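Local coordinates for mandelate racemase/muconate lactonizing enzyme family protein (Roseovarius nubinhibens ISM, PDB 3U4F) that binds magnesium in an enolase-superfamily TIM barrel and probably acts as a hydro-lyase, at residues N33-V39 with Q52-S58; K167-G171 with R184-I188; C308-S312 with Y342-D346. All coordinates share one frame; numbering follows the deposited sequence.

Contact 1. Residues N33-V39 with Q52-S58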
ATOM      1  N   ASN A  33      20.756   3.002  -6.186  1.00  8.41           N
ATOM      2  CA  ASN A  33      21.146   1.631  -5.853  1.00  8.92           C
ATOM      3  C   ASN A  33      20.009   1.013  -5.031  1.00  8.74           C
ATOM      4  O   ASN A  33      18.901   1.562  -5.012  1.00  9.44           O
ATOM      5  CB  ASN A  33      22.536   1.558  -5.175  1.00  8.24           C
ATOM      6  CG  ASN A  33      22.625   2.336  -3.844  1.00 10.57           C
ATOM      7  OD1 ASN A  33      21.643   2.527  -3.127  1.00  7.92           O
ATOM      8  ND2 ASN A  33      23.860   2.707  -3.476  1.00  8.09           N
ATOM      9  N   GLU A  34      20.271  -0.086  -4.332  1.00  9.65           N
ATOM     10  CA  GLU A  34      19.203  -0.756  -3.602  1.00 11.42           C
ATOM     11  C   GLU A  34      18.798  -0.016  -2.322  1.00 11.14           C
ATOM     12  O   GLU A  34      17.765  -0.319  -1.740  1.00 11.47           O
ATOM     13  CB  GLU A  34      19.557  -2.217  -3.302  1.00 13.10           C
ATOM     14  CG  GLU A  34      19.522  -3.128  -4.551  1.00 20.48           C
ATOM     15  CD  GLU A  34      20.090  -4.535  -4.289  1.00 30.36           C
ATOM     16  OE1 GLU A  34      20.413  -4.847  -3.116  1.00 34.20           O
ATOM     17  OE2 GLU A  34      20.209  -5.328  -5.254  1.00 34.75           O
ATOM     18  N   PHE A  35      19.625   0.933  -1.885  1.00  9.76           N
ATOM     19  CA  PHE A  35      19.433   1.606  -0.606  1.00  9.76           C
ATOM     20  C   PHE A  35      18.831   3.016  -0.709  1.00  8.13           C
ATOM     21  O   PHE A  35      18.083   3.460   0.182  1.00  8.03           O
ATOM     22  CB  PHE A  35      20.787   1.720   0.058  1.00 10.41           C
ATOM     23  CG  PHE A  35      21.466   0.391   0.231  1.00 15.47           C
ATOM     24  CD1 PHE A  35      20.993  -0.510   1.165  1.00 19.00           C
ATOM     25  CD2 PHE A  35      22.547   0.026  -0.589  1.00 18.85           C
ATOM     26  CE1 PHE A  35      21.621  -1.790   1.319  1.00 23.44           C
ATOM     27  CE2 PHE A  35      23.173  -1.233  -0.447  1.00 23.62           C
ATOM     28  CZ  PHE A  35      22.699  -2.138   0.504  1.00 23.67           C
ATOM     29  N   VAL A  36      19.248   3.749  -1.727  1.00  7.18           N
ATOM     30  CA  VAL A  36      18.766   5.121  -1.930  1.00  6.74           C
ATOM     31  C   VAL A  36      18.828   5.462  -3.418  1.00  6.97           C
ATOM     32  O   VAL A  36      19.668   4.946  -4.151  1.00  7.49           O
ATOM     33  CB  VAL A  36      19.548   6.140  -1.039  1.00  6.77           C
ATOM     34  CG1 VAL A  36      21.032   6.152  -1.395  1.00  7.43           C
ATOM     35  CG2 VAL A  36      18.940   7.590  -1.163  1.00  6.98           C
ATOM     36  N   GLY A  37      17.912   6.313  -3.851  1.00  7.36           N
ATOM     37  CA  GLY A  37      17.876   6.755  -5.224  1.00  7.25           C
ATOM     38  C   GLY A  37      17.509   8.210  -5.312  1.00  7.53           C
ATOM     39  O   GLY A  37      16.627   8.673  -4.600  1.00  7.15           O
ATOM     40  N   PHE A  38      18.162   8.935  -6.218  1.00  7.23           N
ATOM     41  CA  PHE A  38      17.875  10.340  -6.424  1.00  6.18           C
ATOM     42  C   PHE A  38      17.208  10.578  -7.763  1.00  6.77           C
ATOM     43  O   PHE A  38      17.356   9.768  -8.680  1.00  7.63           O
ATOM     44  CB  PHE A  38      19.172  11.170  -6.303  1.00  7.02           C
ATOM     45  CG  PHE A  38      19.897  10.921  -5.002  1.00  6.61           C
ATOM     46  CD1 PHE A  38      19.433  11.492  -3.812  1.00  6.47           C
ATOM     47  CD2 PHE A  38      21.021  10.079  -4.965  1.00  7.08           C
ATOM     48  CE1 PHE A  38      20.114  11.231  -2.581  1.00  4.14           C
ATOM     49  CE2 PHE A  38      21.698   9.814  -3.764  1.00  9.20           C
ATOM     50  CZ  PHE A  38      21.226  10.378  -2.571  1.00  6.56           C
ATOM     51  N   VAL A  39      16.447  11.672  -7.839  1.00  6.19           N
ATOM     52  CA  VAL A  39      15.622  11.998  -8.977  1.00  7.14           C
ATOM     53  C   VAL A  39      16.037  13.350  -9.481  1.00  7.27           C
ATOM     54  O   VAL A  39      16.167  14.306  -8.691  1.00  7.94           O
ATOM     55  CB  VAL A  39      14.122  12.064  -8.603  1.00  7.30           C
ATOM     56  CG1 VAL A  39      13.246  12.386  -9.822  1.00  9.14           C
ATOM     57  CG2 VAL A  39      13.694  10.762  -7.966  1.00  6.41           C
ATOM     58  N   GLN A  52      14.767  12.996  -3.895  1.00  6.14           N
ATOM     59  CA  GLN A  52      15.130  11.640  -3.484  1.00  7.00           C
ATOM     60  C   GLN A  52      13.865  10.854  -3.261  1.00  7.18           C
ATOM     61  O   GLN A  52      12.888  11.375  -2.712  1.00  6.32           O
ATOM     62  CB  GLN A  52      15.980  11.666  -2.211  1.00  7.63           C
ATOM     63  CG  GLN A  52      16.575  10.311  -1.796  1.00  4.89           C
ATOM     64  CD  GLN A  52      16.971  10.330  -0.334  1.00  6.57           C
ATOM     65  OE1 GLN A  52      17.960  10.950   0.034  1.00  5.26           O
ATOM     66  NE2 GLN A  52      16.171   9.669   0.510  1.00  6.78           N
ATOM     67  N   VAL A  53      13.833   9.622  -3.769  1.00  7.74           N
ATOM     68  CA  VAL A  53      12.788   8.691  -3.341  1.00  7.40           C
ATOM     69  C   VAL A  53      13.076   8.202  -1.916  1.00  7.43           C
ATOM     70  O   VAL A  53      14.200   8.326  -1.398  1.00  7.17           O
ATOM     71  CB  VAL A  53      12.663   7.485  -4.325  1.00  6.51           C
ATOM     72  CG1 VAL A  53      12.277   7.971  -5.747  1.00  6.88           C
ATOM     73  CG2 VAL A  53      13.955   6.649  -4.341  1.00  8.90           C
ATOM     74  N   SER A  54      12.085   7.594  -1.273  1.00  7.94           N
ATOM     75  CA  SER A  54      12.383   6.982   0.011  1.00  8.93           C
ATOM     76  C   SER A  54      13.524   5.977  -0.079  1.00  8.81           C
ATOM     77  O   SER A  54      13.665   5.260  -1.091  1.00  8.77           O
ATOM     78  CB  SER A  54      11.146   6.291   0.609  1.00  9.53           C
ATOM     79  OG  SER A  54      11.553   5.670   1.805  1.00 13.36           O
ATOM     80  N   THR A  55      14.337   5.925   0.980  1.00  7.41           N
ATOM     81  CA  THR A  55      15.337   4.877   1.157  1.00  7.77           C
ATOM     82  C   THR A  55      14.654   3.535   1.358  1.00  8.38           C
ATOM     83  O   THR A  55      13.463   3.491   1.673  1.00  7.84           O
ATOM     84  CB  THR A  55      16.217   5.142   2.382  1.00  8.13           C
ATOM     85  OG1 THR A  55      15.381   5.488   3.501  1.00  8.25           O
ATOM     86  CG2 THR A  55      17.191   6.317   2.101  1.00  8.96           C
ATOM     87  N   TYR A  56      15.433   2.491   1.064  1.00  8.46           N
ATOM     88  CA  TYR A  56      15.178   1.056   1.286  1.00 10.14           C
ATOM     89  C   TYR A  56      14.427   0.478   0.085  1.00  8.73           C
ATOM     90  O   TYR A  56      13.315   0.901  -0.223  1.00  8.41           O
ATOM     91  CB  TYR A  56      14.497   0.757   2.620  1.00 11.20           C
ATOM     92  CG  TYR A  56      15.195   1.399   3.819  1.00 15.92           C
ATOM     93  CD1 TYR A  56      16.472   0.992   4.207  1.00 19.31           C
ATOM     94  CD2 TYR A  56      14.562   2.405   4.567  1.00 19.31           C
ATOM     95  CE1 TYR A  56      17.118   1.587   5.318  1.00 21.79           C
ATOM     96  CE2 TYR A  56      15.196   2.995   5.678  1.00 22.14           C
ATOM     97  CZ  TYR A  56      16.463   2.579   6.041  1.00 21.91           C
ATOM     98  OH  TYR A  56      17.071   3.187   7.124  1.00 26.17           O
ATOM     99  N   HIS A  57      15.094  -0.437  -0.609  1.00  7.92           N
ATOM    100  CA  HIS A  57      14.585  -0.990  -1.867  1.00  7.52           C
ATOM    101  C   HIS A  57      14.297   0.122  -2.891  1.00  7.19           C
ATOM    102  O   HIS A  57      13.339   0.071  -3.648  1.00  5.35           O
ATOM    103  CB  HIS A  57      13.381  -1.943  -1.589  1.00  7.40           C
ATOM    104  CG  HIS A  57      13.694  -2.999  -0.565  1.00  8.56           C
ATOM    105  ND1 HIS A  57      12.829  -3.343   0.461  1.00 11.06           N
ATOM    106  CD2 HIS A  57      14.815  -3.733  -0.364  1.00  8.27           C
ATOM    107  CE1 HIS A  57      13.393  -4.259   1.232  1.00  4.56           C
ATOM    108  NE2 HIS A  57      14.599  -4.508   0.759  1.00 14.98           N
ATOM    109  N   SER A  58      15.178   1.128  -2.921  1.00  7.12           N
ATOM    110  CA  SER A  58      14.954   2.302  -3.761  1.00  6.97           C
ATOM    111  C   SER A  58      14.980   1.956  -5.244  1.00  7.44           C
ATOM    112  O   SER A  58      14.393   2.660  -6.037  1.00  6.73           O
ATOM    113  CB  SER A  58      15.990   3.373  -3.463  1.00  6.96           C
ATOM    114  OG  SER A  58      15.895   3.743  -2.102  1.00  7.41           O
TER
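V36 and Q52 carry the middle of this contact in the N-terminal capping domain of the enolase superfamily, where strand 48-52, outermost within this chain, leaves its antiparallel neighbour 37-43 and runs by a loop to helix 58-73. F38 and Q52 form an antiparallel, non-hydrogen-bonded pair, and their side chains lie alongside each other, pointing the same way. Ring and amide planes stand 72° apart, with F38 CE1 3.4 Å from Q52 OE1. V36 crosses the glutamine at about a right angle and sets CG2 against Q52 CD at 3.5 Å. Since Q52 CG is anti to the backbone N (chi1 -172°), the extended chain passes both residues; OE1 accepts from L313 N and NE2 bonds to S312 OG, both in the barrel domain. V53 N donates to G37 O at 3.1 Å, and S58 N to E34 O. Earlier in the chain, N33 OD1 accepts from F35 N, an Asx turn, and from V36 N. The carbonyl of F35 receives Y56 N at 3.0 Å in a nearly straight bond (165°), the donor lying above the carbonyl plane. S58, first in its helix, turns OG back to S54 O, 2.9 Å away on an in-plane lone pair.

Contact 2. Residues K167-G171 with R184-I188. With GAI (guanidine), chain F.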
ATOM      1  N   LYS A 167      16.080  10.014  22.083  1.00 10.00           N
ATOM      2  CA  LYS A 167      15.040   8.989  21.940  1.00  8.85           C
ATOM      3  C   LYS A 167      15.653   7.591  21.940  1.00  9.09           C
ATOM      4  O   LYS A 167      16.628   7.335  21.214  1.00  8.77           O
ATOM      5  CB  LYS A 167      14.174   9.214  20.680  1.00  9.52           C
ATOM      6  CG  LYS A 167      12.988   8.247  20.578  1.00  9.57           C
ATOM      7  CD  LYS A 167      12.002   8.649  19.491  1.00  8.87           C
ATOM      8  CE  LYS A 167      12.422   8.087  18.148  1.00  8.76           C
ATOM      9  NZ  LYS A 167      11.440   8.549  17.137  1.00 10.29           N
ATOM     10  N   VAL A 168      15.080   6.691  22.746  1.00  8.41           N
ATOM     11  CA  VAL A 168      15.512   5.294  22.795  1.00  8.90           C
ATOM     12  C   VAL A 168      14.321   4.380  22.475  1.00  8.61           C
ATOM     13  O   VAL A 168      13.222   4.862  22.221  1.00  8.26           O
ATOM     14  CB  VAL A 168      16.141   4.949  24.193  1.00  9.43           C
ATOM     15  CG1 VAL A 168      17.301   5.870  24.468  1.00  9.79           C
ATOM     16  CG2 VAL A 168      15.099   5.058  25.259  1.00  8.30           C
ATOM     17  N   ARG A 169      14.539   3.072  22.445  1.00  8.12           N
ATOM     18  CA  ARG A 169      13.516   2.137  22.013  1.00  8.22           C
ATOM     19  C   ARG A 169      12.934   1.363  23.202  1.00  8.79           C
ATOM     20  O   ARG A 169      13.666   1.007  24.115  1.00  9.04           O
ATOM     21  CB  ARG A 169      14.115   1.146  21.033  1.00  7.42           C
ATOM     22  CG  ARG A 169      14.770   1.812  19.819  1.00  6.96           C
ATOM     23  CD  ARG A 169      13.694   2.379  18.862  1.00  9.30           C
ATOM     24  NE  ARG A 169      14.234   3.512  18.085  1.00  7.53           N
ATOM     25  CZ  ARG A 169      13.561   4.138  17.131  1.00  7.29           C
ATOM     26  NH1 ARG A 169      12.361   3.684  16.769  1.00  6.82           N
ATOM     27  NH2 ARG A 169      14.089   5.209  16.543  1.00  6.76           N
ATOM     28  N   ALA A 170      11.637   1.088  23.146  1.00  9.35           N
ATOM     29  CA  ALA A 170      10.940   0.191  24.088  1.00 10.00           C
ATOM     30  C   ALA A 170      10.464  -1.068  23.367  1.00 10.80           C
ATOM     31  O   ALA A 170      10.246  -1.052  22.156  1.00 10.21           O
ATOM     32  CB  ALA A 170       9.737   0.892  24.676  1.00  9.90           C
ATOM     33  N   GLY A 171      10.291  -2.157  24.115  1.00 11.09           N
ATOM     34  CA  GLY A 171       9.677  -3.361  23.537  1.00 11.77           C
ATOM     35  C   GLY A 171      10.539  -4.004  22.482  1.00 12.29           C
ATOM     36  O   GLY A 171      11.732  -3.770  22.413  1.00 11.99           O
ATOM     37  N   ARG A 184      14.229  -5.481  29.724  1.00 16.47           N
ATOM     38  CA  ARG A 184      14.966  -4.372  29.065  1.00 14.84           C
ATOM     39  C   ARG A 184      14.231  -3.036  29.182  1.00 14.57           C
ATOM     40  O   ARG A 184      14.832  -2.034  29.574  1.00 14.00           O
ATOM     41  CB  ARG A 184      15.275  -4.663  27.596  1.00 14.62           C
ATOM     42  CG  ARG A 184      16.224  -3.622  26.966  1.00 13.24           C
ATOM     43  CD  ARG A 184      16.437  -3.800  25.452  1.00 13.49           C
ATOM     44  NE  ARG A 184      17.344  -2.756  24.930  1.00 12.97           N
ATOM     45  CZ  ARG A 184      16.946  -1.564  24.506  1.00 13.25           C
ATOM     46  NH1 ARG A 184      15.648  -1.252  24.526  1.00 10.20           N
ATOM     47  NH2 ARG A 184      17.842  -0.681  24.042  1.00 11.88           N
ATOM     48  N   THR A 185      12.935  -3.026  28.867  1.00 14.01           N
ATOM     49  CA  THR A 185      12.167  -1.767  28.873  1.00 14.93           C
ATOM     50  C   THR A 185      12.029  -1.177  30.274  1.00 15.41           C
ATOM     51  O   THR A 185      12.159   0.042  30.461  1.00 15.84           O
ATOM     52  CB  THR A 185      10.801  -1.949  28.198  1.00 14.66           C
ATOM     53  OG1 THR A 185      11.030  -2.371  26.858  1.00 13.86           O
ATOM     54  CG2 THR A 185       9.979  -0.653  28.193  1.00 15.06           C
ATOM     55  N   GLU A 186      11.803  -2.038  31.269  1.00 15.74           N
ATOM     56  CA  GLU A 186      11.695  -1.564  32.652  1.00 16.31           C
ATOM     57  C   GLU A 186      13.013  -0.972  33.154  1.00 16.57           C
ATOM     58  O   GLU A 186      13.014  -0.106  34.015  1.00 16.84           O
ATOM     59  CB  GLU A 186      11.206  -2.683  33.591  1.00 16.60           C
ATOM     60  CG  GLU A 186       9.775  -3.077  33.316  1.00 19.01           C
ATOM     61  CD  GLU A 186       9.630  -4.208  32.295  1.00 22.00           C
ATOM     62  OE1 GLU A 186      10.624  -4.628  31.637  1.00 18.51           O
ATOM     63  OE2 GLU A 186       8.485  -4.692  32.163  1.00 25.24           O
ATOM     64  N   GLU A 187      14.123  -1.445  32.605  1.00 16.96           N
ATOM     65  CA  GLU A 187      15.431  -0.949  32.989  1.00 17.44           C
ATOM     66  C   GLU A 187      15.766   0.358  32.278  1.00 17.00           C
ATOM     67  O   GLU A 187      16.322   1.267  32.883  1.00 16.22           O
ATOM     68  CB  GLU A 187      16.518  -1.984  32.704  1.00 18.11           C
ATOM     69  CG  GLU A 187      17.922  -1.526  33.161  1.00 21.91           C
ATOM     70  CD  GLU A 187      19.032  -2.476  32.739  1.00 30.35           C
ATOM     71  OE1 GLU A 187      18.719  -3.569  32.211  1.00 34.04           O
ATOM     72  OE2 GLU A 187      20.229  -2.130  32.934  1.00 31.92           O
ATOM     73  N   ILE A 188      15.435   0.453  30.987  1.00 16.32           N
ATOM     74  CA  ILE A 188      15.917   1.590  30.188  1.00 14.88           C
ATOM     75  C   ILE A 188      15.269   2.911  30.604  1.00 15.04           C
ATOM     76  O   ILE A 188      15.918   3.941  30.590  1.00 15.46           O
ATOM     77  CB  ILE A 188      15.765   1.334  28.654  1.00 14.34           C
ATOM     78  CG1 ILE A 188      16.685   2.271  27.848  1.00 14.40           C
ATOM     79  CG2 ILE A 188      14.337   1.484  28.229  1.00 13.94           C
ATOM     80  CD1 ILE A 188      16.890   1.861  26.379  1.00 12.37           C
TER
HETATM   81  C   GAI F 372      11.538   6.149  14.453  1.00  9.59           C
HETATM   82  N1  GAI F 372      12.808   6.300  14.179  1.00  7.01           N
HETATM   83  N2  GAI F 372      10.851   4.957  14.354  1.00  7.85           N
HETATM   84  N3  GAI F 372      10.796   7.210  14.813  1.00  7.17           N
HETATM   85  O   HOH W   1      17.282   1.783  22.769  1.00 14.92           O
HETATM   86  O   HOH W   2      13.382  -2.839  24.620  1.00 17.60           O
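T185 and R184, at the start of helix 184-196, hold the end of strand 165-169 and the loop that follows, where a beta-alpha-beta unit of the TIM barrel begins. The close part is direct: G171 N gives T185 OG1 a 2.8 Å hydrogen bond that is almost straight (173°). R184, next to T185, is extended from CG to NE, with CG anti to the backbone N (chi1 -171°). Its NH1 donates to R169 O at 3.0 Å; the oxygen lies in the guanidinium plane, but the donor stands 44° out of the carbonyl plane. V168 CG2 and I188 CD1 meet tip to tip at 3.8 Å, and A170 CB rests on T185 CG2. By contrast, the side at R184 is bridged by water: one accepts from R169 N and R184 NH2, the other accepts from R184 NH1 and donates to G171 O. R184 NH2 also bonds to I145 O. In the pocket, R169 NH2 lies 2.9 Å from guanidine N1 and K167 NZ 2.8 Å from guanidine N3, while R169 NE bonds to S140 O and K167 NZ to E231. One strand thus gives backbone groups to its helix and these two side chains to a pocket that also holds carboxylates and magnesium.

Contact 3. Residues C308-S312 with Y342-D346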
ATOM      1  N   CYS A 308      12.249  10.867  10.522  1.00 10.26           N
ATOM      2  CA  CYS A 308      13.314  10.813   9.522  1.00 13.15           C
ATOM      3  C   CYS A 308      14.396  10.053  10.165  1.00 14.84           C
ATOM      4  O   CYS A 308      15.010  10.558  11.107  1.00 18.05           O
ATOM      5  CB  CYS A 308      13.779  12.208   9.018  1.00 13.47           C
ATOM      6  SG  CYS A 308      13.817  13.560  10.125  1.00 13.09           S
ATOM      7  N   ALA A 309      14.625   8.849   9.652  1.00 14.59           N
ATOM      8  CA  ALA A 309      15.403   7.859  10.371  1.00 14.98           C
ATOM      9  C   ALA A 309      16.783   7.496   9.786  1.00 13.37           C
ATOM     10  O   ALA A 309      17.405   6.514  10.196  1.00 14.02           O
ATOM     11  CB  ALA A 309      14.570   6.628  10.590  1.00 15.30           C
ATOM     12  N   ASN A 310      17.244   8.264   8.810  1.00 10.75           N
ATOM     13  CA  ASN A 310      18.632   8.150   8.403  1.00  9.77           C
ATOM     14  C   ASN A 310      19.061   9.484   7.825  1.00  8.88           C
ATOM     15  O   ASN A 310      18.237  10.408   7.701  1.00  6.38           O
ATOM     16  CB  ASN A 310      18.836   7.048   7.385  1.00  8.07           C
ATOM     17  CG  ASN A 310      17.932   7.192   6.217  1.00 10.03           C
ATOM     18  OD1 ASN A 310      18.022   8.150   5.456  1.00  7.46           O
ATOM     19  ND2 ASN A 310      17.028   6.231   6.063  1.00  9.75           N
ATOM     20  N   LEU A 311      20.342   9.560   7.484  1.00  8.29           N
ATOM     21  CA  LEU A 311      20.918  10.798   6.962  1.00  8.53           C
ATOM     22  C   LEU A 311      21.087  10.795   5.451  1.00  7.84           C
ATOM     23  O   LEU A 311      22.056  11.380   4.905  1.00  7.20           O
ATOM     24  CB  LEU A 311      22.237  11.134   7.676  1.00  9.41           C
ATOM     25  CG  LEU A 311      22.078  11.348   9.186  1.00  9.81           C
ATOM     26  CD1 LEU A 311      23.447  11.553   9.930  1.00 13.12           C
ATOM     27  CD2 LEU A 311      21.016  12.439   9.476  1.00  8.06           C
ATOM     28  N   SER A 312      20.154  10.127   4.766  1.00  7.37           N
ATOM     29  CA  SER A 312      19.870  10.470   3.372  1.00  7.41           C
ATOM     30  C   SER A 312      19.241  11.872   3.397  1.00  7.52           C
ATOM     31  O   SER A 312      19.270  12.538   4.437  1.00  8.39           O
ATOM     32  CB  SER A 312      18.891   9.479   2.714  1.00  7.53           C
ATOM     33  OG  SER A 312      17.581   9.617   3.238  1.00  7.61           O
ATOM     34  N   TYR A 342      24.675   2.180   8.827  1.00 26.53           N
ATOM     35  CA  TYR A 342      24.170   2.676   7.543  1.00 26.34           C
ATOM     36  C   TYR A 342      25.387   2.842   6.613  1.00 25.25           C
ATOM     37  O   TYR A 342      25.796   3.960   6.345  1.00 25.26           O
ATOM     38  CB  TYR A 342      23.465   4.060   7.721  1.00 26.16           C
ATOM     39  CG  TYR A 342      22.101   4.104   8.438  1.00 26.98           C
ATOM     40  CD1 TYR A 342      21.060   3.280   8.025  1.00 27.04           C
ATOM     41  CD2 TYR A 342      21.848   5.015   9.506  1.00 29.44           C
ATOM     42  CE1 TYR A 342      19.801   3.309   8.644  1.00 29.53           C
ATOM     43  CE2 TYR A 342      20.559   5.065  10.157  1.00 28.25           C
ATOM     44  CZ  TYR A 342      19.549   4.199   9.700  1.00 32.77           C
ATOM     45  OH  TYR A 342      18.273   4.175  10.275  1.00 34.92           O
ATOM     46  N   PRO A 343      25.970   1.729   6.112  1.00 24.84           N
ATOM     47  CA  PRO A 343      27.202   1.852   5.313  1.00 23.93           C
ATOM     48  C   PRO A 343      26.969   2.609   3.993  1.00 22.89           C
ATOM     49  O   PRO A 343      27.844   3.353   3.531  1.00 23.14           O
ATOM     50  CB  PRO A 343      27.603   0.389   5.028  1.00 24.20           C
ATOM     51  CG  PRO A 343      26.675  -0.483   5.888  1.00 25.04           C
ATOM     52  CD  PRO A 343      25.443   0.347   6.114  1.00 25.55           C
ATOM     53  N   TRP A 344      25.786   2.417   3.412  1.00 21.03           N
ATOM     54  CA  TRP A 344      25.405   3.058   2.161  1.00 19.89           C
ATOM     55  C   TRP A 344      25.271   4.574   2.276  1.00 19.95           C
ATOM     56  O   TRP A 344      25.182   5.256   1.252  1.00 17.82           O
ATOM     57  CB  TRP A 344      24.071   2.491   1.672  1.00 19.60           C
ATOM     58  CG  TRP A 344      22.977   2.559   2.708  1.00 18.85           C
ATOM     59  CD1 TRP A 344      22.607   1.571   3.579  1.00 20.80           C
ATOM     60  CD2 TRP A 344      22.131   3.682   2.995  1.00 18.93           C
ATOM     61  NE1 TRP A 344      21.579   2.008   4.380  1.00 19.82           N
ATOM     62  CE2 TRP A 344      21.266   3.296   4.044  1.00 19.81           C
ATOM     63  CE3 TRP A 344      22.004   4.965   2.451  1.00 18.94           C
ATOM     64  CZ2 TRP A 344      20.293   4.153   4.574  1.00 19.67           C
ATOM     65  CZ3 TRP A 344      21.033   5.829   2.986  1.00 21.02           C
ATOM     66  CH2 TRP A 344      20.201   5.409   4.046  1.00 20.35           C
ATOM     67  N   GLN A 345      25.217   5.115   3.499  1.00 20.17           N
ATOM     68  CA  GLN A 345      24.952   6.550   3.614  1.00 22.22           C
ATOM     69  C   GLN A 345      26.233   7.410   3.546  1.00 23.70           C
ATOM     70  O   GLN A 345      26.152   8.641   3.424  1.00 24.19           O
ATOM     71  CB  GLN A 345      23.994   6.882   4.802  1.00 21.88           C
ATOM     72  CG  GLN A 345      24.639   7.410   6.066  1.00 22.19           C
ATOM     73  CD  GLN A 345      23.658   7.625   7.213  1.00 19.24           C
ATOM     74  OE1 GLN A 345      22.426   7.510   7.065  1.00 18.16           O
ATOM     75  NE2 GLN A 345      24.203   7.951   8.372  1.00 20.43           N
ATOM     76  N   ASP A 346      27.389   6.739   3.599  1.00 24.50           N
ATOM     77  CA  ASP A 346      28.717   7.334   3.375  1.00 25.72           C
ATOM     78  C   ASP A 346      28.876   7.803   1.929  1.00 23.98           C
ATOM     79  O   ASP A 346      28.656   7.029   0.996  1.00 24.84           O
ATOM     80  CB  ASP A 346      29.832   6.310   3.697  1.00 26.88           C
ATOM     81  CG  ASP A 346      31.253   6.868   3.465  1.00 32.18           C
ATOM     82  OD1 ASP A 346      31.657   7.788   4.228  1.00 36.36           O
ATOM     83  OD2 ASP A 346      31.961   6.379   2.533  1.00 34.38           O
TER
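N310 OD1 accepts twice, from S312 N at 3.0 Å, an Asx turn, and from S312 OG at 2.7 Å, both in the carbonyl plane, while the rest of N310 packs on Y342 and W344. The contact joins two loops at the mouth of the TIM barrel, one before helix 313-322 and the other after strand 332-335. Over one face of the Y342 ring sits N310 CB, a CH-pi contact 3.9 Å from the centroid and 18° off the ring normal. With N310 CG between the backbone N and the carbonyl carbon (chi1 54°), the amide turns to the edge of W344, whose CH2 lies 3.6 Å from N310 CG; amide and indole planes are 83° apart. N310 ND2 bonds to T55 OG1 and Y56 OH of the capping domain. Q345 OE1 receives L311 N at 3.0 Å from above its carbonyl plane. The bond from Y342 OH to A309 O is unusually short at 2.5 Å. Replacing N310 with alanine would probably cost S312 N and OG their shared acceptor and T55 and Y56 a bonding partner, though CB would stay over the tyrosine. The asparagine amide thus ties both domains together, one residue from A309, which touches the bound guanidine.

Contacts 1 and 3 are neighbours, their centres about 11 Å apart, and meet where the capping domain sits on the barrel, through polar side-chain bonds and the stacked rings of F35 and W344. Contact 2 lies across the active site, its centre about 30 Å from that of contact 1 and 23 Å from that of contact 3, and touches neither. Contacts 1 and 2 are buried, contact 3 partly so. Contact 1 joins a sheet strand to a loop by backbone bonds, packing on Q52 and contact between valines; contact 2 ties a barrel strand to its helix through arginine, threonine and waters; contact 3 joins two loops with aromatic and amide groups. Contacts 2 and 3 both reach the guanidine.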